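Insecticidal crystal protein Cry7Cal (Bacillus thuringiensis, PDB 5ZI1) acts as an insecticidal toxin of the delta endotoxin family, active against a locust, and probably binds receptors of the insect host. Local coordinates at residues 473-484 with 503-513; 531-539 with 575-586. All blocks are in the same frame, centred on the assembly; numbering follows the deposited sequence.

Contact 1: 473-484 with 503-513; sequences AVKAFETNTAGV and NLPSNQVFRMR
The ring of Phe-477 lies almost parallel to the guanidinium of Arg-513, planes 10° apart, with NH1 over the middle of one ring face. Arg-513 CZ sits 4.3 Å from the centroid of the Phe-477 ring, so the stack is also an off-centre cation-pi pair; NH1 has a second partner in the carbonyl of Lys-326. Phe-477 CG stands between its backbone N and carbonyl carbon (chi1 73°), which swings the ring across the neighbouring strand, where its CE2 touches Arg-511 CB at 3.6 Å. Beside it, Glu-478 and Arg-511 run side by side in the same direction, and Glu-478 OE2 meets Arg-511 NE at 3.0 Å in a salt bridge, although the carboxylate and guanidinium planes are turned 70° from each other.

A classic beta bulge sets two residues, Phe-477 and Glu-478, against the single Arg-511 at the start of strand 478-479, the outermost strand of an antiparallel sheet within this chain, in the C-terminal domain of the toxin fragment. Phe-477 N bonds to Arg-511 O at 2.9 Å, and Glu-478 O receives Arg-511 N. On the sheet face of Thr-479 and Phe-510, Ala-476 CB packs 3.8 Å from Phe-510 CD1. Farther along, Asn-480 ND2 donates in the carbonyl plane to Gln-508 O at 2.8 Å, while Asn-480 OD1, which accepts from Thr-481 N, comes within 3.5 Å of Pro-505 CG.

Contact 2: 531-539 with 575-586; sequences TGDGVMSFS and LSMLYIIKANTS
An antiparallel strand pair in the C-terminal domain of this toxin fragment brings Ser-537 against Tyr-579 as a hydrogen-bonded pair, flanked by the non-hydrogen-bonded pairs Met-536 with Ile-580 and Phe-538 with Leu-578. The strand axes of 534-538 and 575-580 approach to 4.6 Å. Ser-537 and Tyr-579 exchange two backbone bonds, and Tyr-579 CD1 lies close to the Ser-537 carbonyl, which sits at the ring edge.

On the face of Met-536, Phe-538, Leu-578 and Ile-580 the contact is apolar. Phe-538 and Leu-578 cross at about a right angle, with Phe-538 CD1 3.9 Å from Leu-578 CB. One face of the Phe-538 ring covers the carbonyl oxygen of Met-577, which stands 3.5 Å above the ring plane, offset toward the rim, and also accepts from Ser-539 N. Met-536 spans two neighbours, its SD 3.8 Å from Leu-578 CD1 and its CG 4.0 Å from Ile-580 CD1.

Hydroxyls bond to the backbone at both ends. Ser-539 OG accepts from Met-577 N at 2.8 Å, and a water links this hydroxyl to Tyr-579 OH. At the other end Thr-585 OG1 receives Val-535 N and donates to Ile-581 O; chi1 of -65° sets OG1 opposite the carbonyl carbon, where it can serve both. Asp-533 O is gripped twice by Ser-586, by N at 2.8 Å and by OG on a lone pair.

Strand 508-513 borders 575-580 on its other side and 545-547 borders 534-538, while Met-536, Phe-538 and Leu-578 pack onto strand 521-530 of the facing sheet.

In the fold
Contacts 1 and 2 illustrate how one antiparallel sheet changes chemistry across its width. Strands 508-513 and 575-580 are neighbours in it, so the two contacts adjoin, with centres about 11 Å apart, and Asn-507 O with Ile-580 N is a probable hydrogen bond between them. Both are partly buried. Contact 1 involves the edge strand 478-479 and adds a charged pair and an arginine-aromatic stack around a bulge, whereas contact 2 pairs two interior strands more regularly and has hydroxyls bonding to backbone at its ends. Their apolar faces share a core: Leu-578 of contact 2 touches both Val-509 and Phe-510 of contact 1.

Contact 1: 473-484 with 503-513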
loop_
_atom_site.group_PDB
_atom_site.type_symbol
_atom_site.label_atom_id
_atom_site.label_comp_id
_atom_site.label_asym_id
_atom_site.label_seq_id
_atom_site.Cartn_x
_atom_site.Cartn_y
_atom_site.Cartn_z
ATOM N N ALA A 473 -6.638 8.695 -8.571
ATOM C CA ALA A 473 -6.412 9.266 -9.889
ATOM C C ALA A 473 -5.583 8.332 -10.762
ATOM O O ALA A 473 -5.767 8.297 -11.984
ATOM C CB ALA A 473 -5.737 10.638 -9.749
ATOM N N VAL A 474 -4.672 7.563 -10.162
ATOM C CA VAL A 474 -3.852 6.676 -10.976
ATOM C C VAL A 474 -4.644 5.510 -11.553
ATOM O O VAL A 474 -4.135 4.829 -12.442
ATOM C CB VAL A 474 -2.619 6.172 -10.195
ATOM C CG1 VAL A 474 -1.711 7.336 -9.870
ATOM C CG2 VAL A 474 -3.024 5.456 -8.931
ATOM N N LYS A 475 -5.894 5.288 -11.114
ATOM C CA LYS A 475 -6.763 4.317 -11.783
ATOM C C LYS A 475 -7.209 4.778 -13.171
ATOM O O LYS A 475 -7.857 3.998 -13.880
ATOM C CB LYS A 475 -7.996 4.000 -10.932
ATOM C CG LYS A 475 -7.705 3.303 -9.590
ATOM C CD LYS A 475 -7.039 1.935 -9.794
ATOM C CE LYS A 475 -7.960 0.927 -10.501
ATOM N NZ LYS A 475 -9.069 0.396 -9.629
ATOM N N ALA A 476 -6.871 6.003 -13.576
ATOM C CA ALA A 476 -7.027 6.451 -14.955
ATOM C C ALA A 476 -6.306 5.507 -15.922
ATOM O O ALA A 476 -5.550 4.615 -15.520
ATOM C CB ALA A 476 -6.466 7.861 -15.126
ATOM N N PHE A 477 -6.541 5.726 -17.228
ATOM C CA PHE A 477 -5.820 5.006 -18.272
ATOM C C PHE A 477 -5.080 5.918 -19.236
ATOM O O PHE A 477 -4.342 5.415 -20.093
ATOM C CB PHE A 477 -6.765 4.091 -19.070
ATOM C CG PHE A 477 -7.690 4.823 -20.004
ATOM C CD1 PHE A 477 -7.301 5.118 -21.303
ATOM C CD2 PHE A 477 -8.954 5.205 -19.581
ATOM C CE1 PHE A 477 -8.146 5.792 -22.155
ATOM C CE2 PHE A 477 -9.804 5.877 -20.428
ATOM C CZ PHE A 477 -9.399 6.174 -21.717
ATOM N N GLU A 478 -5.244 7.233 -19.120
ATOM C CA GLU A 478 -4.514 8.170 -19.959
ATOM C C GLU A 478 -4.436 9.521 -19.253
ATOM O O GLU A 478 -5.351 9.910 -18.521
ATOM C CB GLU A 478 -5.178 8.315 -21.327
ATOM C CG GLU A 478 -4.437 9.218 -22.305
ATOM C CD GLU A 478 -5.057 9.180 -23.700
ATOM O OE1 GLU A 478 -5.398 8.069 -24.171
ATOM O OE2 GLU A 478 -5.214 10.258 -24.320
ATOM N N THR A 479 -3.317 10.210 -19.467
ATOM C CA THR A 479 -3.096 11.563 -18.987
ATOM C C THR A 479 -2.628 12.413 -20.158
ATOM O O THR A 479 -2.222 11.893 -21.203
ATOM C CB THR A 479 -2.041 11.637 -17.867
ATOM O OG1 THR A 479 -0.749 11.364 -18.417
ATOM C CG2 THR A 479 -2.331 10.639 -16.756
ATOM N N ASN A 480 -2.682 13.731 -19.970
ATOM C CA ASN A 480 -2.249 14.646 -21.014
ATOM C C ASN A 480 -0.763 14.459 -21.300
ATOM O O ASN A 480 0.006 14.002 -20.449
ATOM C CB ASN A 480 -2.529 16.091 -20.605
ATOM C CG ASN A 480 -2.808 16.980 -21.793
ATOM O OD1 ASN A 480 -2.371 16.691 -22.903
ATOM N ND2 ASN A 480 -3.547 18.066 -21.570
ATOM N N THR A 481 -0.358 14.831 -22.518
ATOM C CA THR A 481 1.020 14.605 -22.948
ATOM C C THR A 481 2.021 15.509 -22.248
ATOM O O THR A 481 3.215 15.191 -22.231
ATOM C CB THR A 481 1.141 14.796 -24.459
ATOM O OG1 THR A 481 0.727 16.123 -24.813
ATOM C CG2 THR A 481 0.276 13.781 -25.183
ATOM N N ALA A 482 1.576 16.623 -21.675
ATOM C CA ALA A 482 2.480 17.517 -20.979
ATOM C C ALA A 482 1.746 18.121 -19.797
ATOM O O ALA A 482 0.513 18.111 -19.732
ATOM C CB ALA A 482 3.021 18.617 -21.901
ATOM N N GLY A 483 2.525 18.628 -18.846
ATOM C CA GLY A 483 1.968 19.257 -17.669
ATOM C C GLY A 483 1.366 18.324 -16.646
ATOM O O GLY A 483 0.880 18.804 -15.616
ATOM N N VAL A 484 1.377 17.014 -16.887
ATOM C CA VAL A 484 0.840 16.023 -15.963
ATOM C C VAL A 484 1.903 14.971 -15.710
ATOM O O VAL A 484 2.319 14.270 -16.641
ATOM C CB VAL A 484 -0.426 15.351 -16.504
ATOM C CG1 VAL A 484 -0.986 14.421 -15.450
ATOM C CG2 VAL A 484 -1.449 16.399 -16.935
ATOM N N ASN A 503 2.144 24.254 -18.112
ATOM C CA ASN A 503 2.639 23.212 -19.001
ATOM C C ASN A 503 1.536 22.318 -19.551
ATOM O O ASN A 503 1.824 21.446 -20.382
ATOM C CB ASN A 503 3.679 22.350 -18.284
ATOM C CG ASN A 503 4.995 23.062 -18.107
ATOM O OD1 ASN A 503 5.359 23.923 -18.909
ATOM N ND2 ASN A 503 5.720 22.713 -17.051
ATOM N N LEU A 504 0.293 22.507 -19.117
ATOM C CA LEU A 504 -0.832 21.801 -19.712
ATOM C C LEU A 504 -1.000 22.215 -21.169
ATOM O O LEU A 504 -1.144 23.413 -21.449
ATOM C CB LEU A 504 -2.117 22.094 -18.952
ATOM C CG LEU A 504 -2.550 21.109 -17.870
ATOM C CD1 LEU A 504 -3.942 21.477 -17.372
ATOM C CD2 LEU A 504 -2.524 19.687 -18.385
ATOM N N PRO A 505 -0.979 21.282 -22.117
ATOM C CA PRO A 505 -1.358 21.645 -23.490
ATOM C C PRO A 505 -2.778 22.158 -23.574
ATOM O O PRO A 505 -3.050 23.134 -24.279
ATOM C CB PRO A 505 -1.190 20.326 -24.266
ATOM C CG PRO A 505 -0.308 19.472 -23.422
ATOM C CD PRO A 505 -0.595 19.868 -22.000
ATOM N N SER A 506 -3.699 21.514 -22.866
ATOM C CA SER A 506 -5.100 21.889 -22.889
ATOM C C SER A 506 -5.660 21.682 -21.485
ATOM O O SER A 506 -4.924 21.402 -20.532
ATOM C CB SER A 506 -5.864 21.089 -23.957
ATOM O OG SER A 506 -6.160 19.778 -23.510
ATOM N N ASN A 507 -6.978 21.822 -21.356
ATOM C CA ASN A 507 -7.608 21.708 -20.052
ATOM C C ASN A 507 -7.623 20.276 -19.531
ATOM O O ASN A 507 -7.726 20.072 -18.316
ATOM C CB ASN A 507 -9.043 22.241 -20.120
ATOM C CG ASN A 507 -9.108 23.748 -20.291
ATOM O OD1 ASN A 507 -8.113 24.469 -20.118
ATOM N ND2 ASN A 507 -10.295 24.237 -20.626
ATOM N N GLN A 508 -7.555 19.288 -20.417
ATOM C CA GLN A 508 -7.775 17.907 -20.011
ATOM C C GLN A 508 -6.595 17.385 -19.202
ATOM O O GLN A 508 -5.437 17.538 -19.600
ATOM C CB GLN A 508 -8.007 17.028 -21.237
ATOM C CG GLN A 508 -8.440 15.625 -20.868
ATOM C CD GLN A 508 -9.086 14.872 -22.021
ATOM O OE1 GLN A 508 -8.616 13.804 -22.421
ATOM N NE2 GLN A 508 -10.177 15.419 -22.551
ATOM N N VAL A 509 -6.891 16.761 -18.062
ATOM C CA VAL A 509 -5.842 16.189 -17.221
ATOM C C VAL A 509 -5.728 14.687 -17.444
ATOM O O VAL A 509 -4.646 14.183 -17.772
ATOM C CB VAL A 509 -6.081 16.493 -15.734
ATOM C CG1 VAL A 509 -5.033 15.786 -14.888
ATOM C CG2 VAL A 509 -6.087 18.010 -15.483
ATOM N N PHE A 510 -6.825 13.948 -17.262
ATOM C CA PHE A 510 -6.741 12.504 -17.438
ATOM C C PHE A 510 -8.057 11.949 -17.962
ATOM O O PHE A 510 -9.087 12.630 -17.969
ATOM C CB PHE A 510 -6.316 11.801 -16.135
ATOM C CG PHE A 510 -7.347 11.822 -15.019
ATOM C CD1 PHE A 510 -8.526 11.098 -15.108
ATOM C CD2 PHE A 510 -7.086 12.498 -13.841
ATOM C CE1 PHE A 510 -9.440 11.091 -14.072
ATOM C CE2 PHE A 510 -7.994 12.484 -12.803
ATOM C CZ PHE A 510 -9.172 11.782 -12.920
ATOM N N ARG A 511 -8.008 10.680 -18.390
ATOM C CA ARG A 511 -9.208 9.923 -18.719
ATOM C C ARG A 511 -9.302 8.684 -17.851
ATOM O O ARG A 511 -8.298 8.042 -17.555
ATOM C CB ARG A 511 -9.227 9.422 -20.147
ATOM C CG ARG A 511 -8.345 10.159 -21.085
ATOM C CD ARG A 511 -8.836 9.925 -22.456
ATOM N NE ARG A 511 -8.029 10.609 -23.459
ATOM C CZ ARG A 511 -8.553 11.253 -24.489
ATOM N NH1 ARG A 511 -7.757 11.851 -25.358
ATOM N NH2 ARG A 511 -9.878 11.300 -24.629
ATOM N N MET A 512 -10.531 8.294 -17.552
ATOM C CA MET A 512 -10.809 7.177 -16.670
ATOM C C MET A 512 -12.109 6.543 -17.132
ATOM O O MET A 512 -13.036 7.258 -17.527
ATOM C CB MET A 512 -10.900 7.682 -15.229
ATOM C CG MET A 512 -11.244 6.659 -14.187
ATOM S SD MET A 512 -11.311 7.467 -12.558
ATOM C CE MET A 512 -9.573 7.701 -12.185
ATOM N N ARG A 513 -12.165 5.208 -17.124
ATOM C CA ARG A 513 -13.392 4.485 -17.446
ATOM C C ARG A 513 -14.018 3.968 -16.162
ATOM O O ARG A 513 -13.323 3.416 -15.310
ATOM C CB ARG A 513 -13.145 3.317 -18.407
ATOM C CG ARG A 513 -12.682 3.740 -19.786
ATOM C CD ARG A 513 -13.037 2.715 -20.888
ATOM N NE ARG A 513 -12.835 3.331 -22.197
ATOM C CZ ARG A 513 -11.688 3.301 -22.867
ATOM N NH1 ARG A 513 -10.647 2.645 -22.368
ATOM N NH2 ARG A 513 -11.585 3.909 -24.044
HETATM O O HOH W 1 -9.864 3.756 -16.092
#

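Contact 2: 531-539 with 575-586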
loop_
_atom_site.group_PDB
_atom_site.type_symbol
_atom_site.label_atom_id
_atom_site.label_comp_id
_atom_site.label_asym_id
_atom_site.label_seq_id
_atom_site.Cartn_x
_atom_site.Cartn_y
_atom_site.Cartn_z
ATOM N N THR A 531 -0.989 25.057 -4.951
ATOM C CA THR A 531 -0.204 26.224 -4.574
ATOM C C THR A 531 -0.840 27.529 -5.029
ATOM O O THR A 531 -0.283 28.602 -4.763
ATOM C CB THR A 531 1.201 26.132 -5.167
ATOM O OG1 THR A 531 1.097 25.938 -6.580
ATOM C CG2 THR A 531 1.980 24.967 -4.556
ATOM N N GLY A 532 -1.974 27.458 -5.723
ATOM C CA GLY A 532 -2.670 28.645 -6.178
ATOM C C GLY A 532 -4.114 28.305 -6.465
ATOM O O GLY A 532 -4.553 27.164 -6.305
ATOM N N ASP A 533 -4.840 29.316 -6.919
ATOM C CA ASP A 533 -6.272 29.228 -7.152
ATOM C C ASP A 533 -6.548 28.768 -8.579
ATOM O O ASP A 533 -5.751 28.999 -9.493
ATOM C CB ASP A 533 -6.944 30.596 -6.915
ATOM C CG ASP A 533 -6.451 31.297 -5.636
ATOM O OD1 ASP A 533 -6.065 30.608 -4.658
ATOM O OD2 ASP A 533 -6.468 32.549 -5.598
ATOM N N GLY A 534 -7.705 28.150 -8.775
ATOM C CA GLY A 534 -8.129 27.842 -10.127
ATOM C C GLY A 534 -9.493 27.199 -10.168
ATOM O O GLY A 534 -10.237 27.221 -9.183
ATOM N N VAL A 535 -9.800 26.595 -11.321
ATOM C CA VAL A 535 -11.120 26.049 -11.609
ATOM C C VAL A 535 -10.960 24.638 -12.161
ATOM O O VAL A 535 -10.153 24.407 -13.068
ATOM C CB VAL A 535 -11.896 26.947 -12.596
ATOM C CG1 VAL A 535 -13.185 26.289 -13.018
ATOM C CG2 VAL A 535 -12.186 28.294 -11.957
ATOM N N MET A 536 -11.731 23.701 -11.616
ATOM C CA MET A 536 -11.688 22.296 -11.987
ATOM C C MET A 536 -13.038 21.881 -12.570
ATOM O O MET A 536 -14.060 22.529 -12.339
ATOM C CB MET A 536 -11.328 21.431 -10.760
ATOM C CG MET A 536 -10.825 20.021 -11.069
ATOM S SD MET A 536 -10.402 19.068 -9.574
ATOM C CE MET A 536 -8.976 19.998 -8.980
ATOM N N SER A 537 -13.041 20.781 -13.321
ATOM C CA SER A 537 -14.261 20.291 -13.942
ATOM C C SER A 537 -14.162 18.784 -14.153
ATOM O O SER A 537 -13.068 18.238 -14.340
ATOM C CB SER A 537 -14.527 20.982 -15.281
ATOM O OG SER A 537 -15.642 20.403 -15.931
ATOM N N PHE A 538 -15.319 18.117 -14.142
ATOM C CA PHE A 538 -15.349 16.669 -14.257
ATOM C C PHE A 538 -16.537 16.249 -15.115
ATOM O O PHE A 538 -17.587 16.897 -15.107
ATOM C CB PHE A 538 -15.405 16.006 -12.872
ATOM C CG PHE A 538 -15.000 14.562 -12.880
ATOM C CD1 PHE A 538 -13.666 14.202 -12.761
ATOM C CD2 PHE A 538 -15.948 13.564 -13.015
ATOM C CE1 PHE A 538 -13.285 12.873 -12.776
ATOM C CE2 PHE A 538 -15.575 12.234 -13.029
ATOM C CZ PHE A 538 -14.244 11.889 -12.910
ATOM N N SER A 539 -16.350 15.169 -15.878
ATOM C CA SER A 539 -17.395 14.697 -16.776
ATOM C C SER A 539 -18.685 14.471 -16.009
ATOM O O SER A 539 -18.675 14.113 -14.830
ATOM C CB SER A 539 -16.985 13.392 -17.457
ATOM O OG SER A 539 -15.955 13.616 -18.402
ATOM N N LEU A 575 -17.052 7.207 -19.520
ATOM C CA LEU A 575 -15.749 7.757 -19.881
ATOM C C LEU A 575 -15.647 9.130 -19.219
ATOM O O LEU A 575 -16.201 10.112 -19.719
ATOM C CB LEU A 575 -15.594 7.839 -21.397
ATOM C CG LEU A 575 -14.371 8.582 -21.945
ATOM C CD1 LEU A 575 -13.067 8.019 -21.389
ATOM C CD2 LEU A 575 -14.332 8.581 -23.453
ATOM N N SER A 576 -14.956 9.204 -18.084
ATOM C CA SER A 576 -14.901 10.426 -17.294
ATOM C C SER A 576 -13.542 11.086 -17.416
ATOM O O SER A 576 -12.503 10.413 -17.381
ATOM C CB SER A 576 -15.180 10.172 -15.817
ATOM O OG SER A 576 -16.522 9.799 -15.602
ATOM N N MET A 577 -13.567 12.410 -17.525
ATOM C CA MET A 577 -12.381 13.226 -17.674
ATOM C C MET A 577 -12.360 14.254 -16.560
ATOM O O MET A 577 -13.409 14.789 -16.188
ATOM C CB MET A 577 -12.351 13.921 -19.037
ATOM C CG MET A 577 -11.467 13.222 -20.057
ATOM S SD MET A 577 -12.328 12.463 -21.441
ATOM C CE MET A 577 -13.697 11.656 -20.629
ATOM N N LEU A 578 -11.174 14.492 -16.003
ATOM C CA LEU A 578 -10.956 15.615 -15.105
ATOM C C LEU A 578 -10.277 16.712 -15.902
ATOM O O LEU A 578 -9.406 16.435 -16.732
ATOM C CB LEU A 578 -10.097 15.240 -13.892
ATOM C CG LEU A 578 -9.985 16.345 -12.822
ATOM C CD1 LEU A 578 -10.172 15.781 -11.424
ATOM C CD2 LEU A 578 -8.680 17.105 -12.908
ATOM N N TYR A 579 -10.697 17.953 -15.662
ATOM C CA TYR A 579 -10.192 19.098 -16.395
ATOM C C TYR A 579 -9.700 20.151 -15.418
ATOM O O TYR A 579 -10.232 20.294 -14.317
ATOM C CB TYR A 579 -11.271 19.731 -17.291
ATOM C CG TYR A 579 -11.939 18.805 -18.269
ATOM C CD1 TYR A 579 -12.999 18.015 -17.882
ATOM C CD2 TYR A 579 -11.529 18.750 -19.590
ATOM C CE1 TYR A 579 -13.625 17.173 -18.777
ATOM C CE2 TYR A 579 -12.148 17.907 -20.500
ATOM C CZ TYR A 579 -13.198 17.122 -20.085
ATOM O OH TYR A 579 -13.833 16.280 -20.974
ATOM N N ILE A 580 -8.686 20.890 -15.844
ATOM C CA ILE A 580 -8.272 22.130 -15.214
ATOM C C ILE A 580 -8.505 23.216 -16.244
ATOM O O ILE A 580 -7.937 23.160 -17.340
ATOM C CB ILE A 580 -6.800 22.106 -14.783
ATOM C CG1 ILE A 580 -6.553 21.038 -13.715
ATOM C CG2 ILE A 580 -6.368 23.484 -14.290
ATOM C CD1 ILE A 580 -7.296 21.282 -12.425
ATOM N N ILE A 581 -9.328 24.202 -15.903
ATOM C CA ILE A 581 -9.641 25.286 -16.829
ATOM C C ILE A 581 -8.451 26.238 -16.792
ATOM O O ILE A 581 -8.341 27.073 -15.885
ATOM C CB ILE A 581 -10.955 25.985 -16.468
ATOM C CG1 ILE A 581 -12.049 24.943 -16.212
ATOM C CG2 ILE A 581 -11.381 26.950 -17.571
ATOM C CD1 ILE A 581 -12.236 23.952 -17.346
ATOM N N LYS A 582 -7.548 26.105 -17.773
ATOM C CA LYS A 582 -6.297 26.867 -17.757
ATOM C C LYS A 582 -6.552 28.363 -17.611
ATOM O O LYS A 582 -5.929 29.027 -16.779
ATOM C CB LYS A 582 -5.487 26.600 -19.028
ATOM C CG LYS A 582 -4.820 25.247 -19.093
ATOM C CD LYS A 582 -3.876 25.154 -20.289
ATOM C CE LYS A 582 -2.484 25.651 -19.949
ATOM N NZ LYS A 582 -2.184 27.029 -20.396
ATOM N N ALA A 583 -7.490 28.895 -18.408
ATOM C CA ALA A 583 -7.696 30.338 -18.523
ATOM C C ALA A 583 -7.992 30.998 -17.189
ATOM O O ALA A 583 -7.610 32.152 -16.973
ATOM C CB ALA A 583 -8.840 30.631 -19.488
ATOM N N ASN A 584 -8.673 30.295 -16.285
ATOM C CA ASN A 584 -9.069 30.863 -15.004
ATOM C C ASN A 584 -8.299 30.248 -13.842
ATOM O O ASN A 584 -8.718 30.362 -12.684
ATOM C CB ASN A 584 -10.573 30.689 -14.810
ATOM C CG ASN A 584 -11.368 31.199 -15.994
ATOM O OD1 ASN A 584 -11.660 30.453 -16.938
ATOM N ND2 ASN A 584 -11.721 32.482 -15.955
ATOM N N THR A 585 -7.180 29.602 -14.126
ATOM C CA THR A 585 -6.354 28.978 -13.106
ATOM C C THR A 585 -5.035 29.731 -13.019
ATOM O O THR A 585 -4.453 30.101 -14.044
ATOM C CB THR A 585 -6.127 27.490 -13.429
ATOM O OG1 THR A 585 -7.380 26.797 -13.376
ATOM C CG2 THR A 585 -5.154 26.834 -12.439
ATOM N N SER A 586 -4.574 29.969 -11.797
ATOM C CA SER A 586 -3.321 30.681 -11.599
ATOM C C SER A 586 -2.144 29.856 -12.128
ATOM O O SER A 586 -2.295 28.728 -12.603
ATOM C CB SER A 586 -3.122 31.006 -10.123
ATOM O OG SER A 586 -3.019 29.810 -9.358
HETATM O O HOH W 2 -16.414 15.413 -20.584
#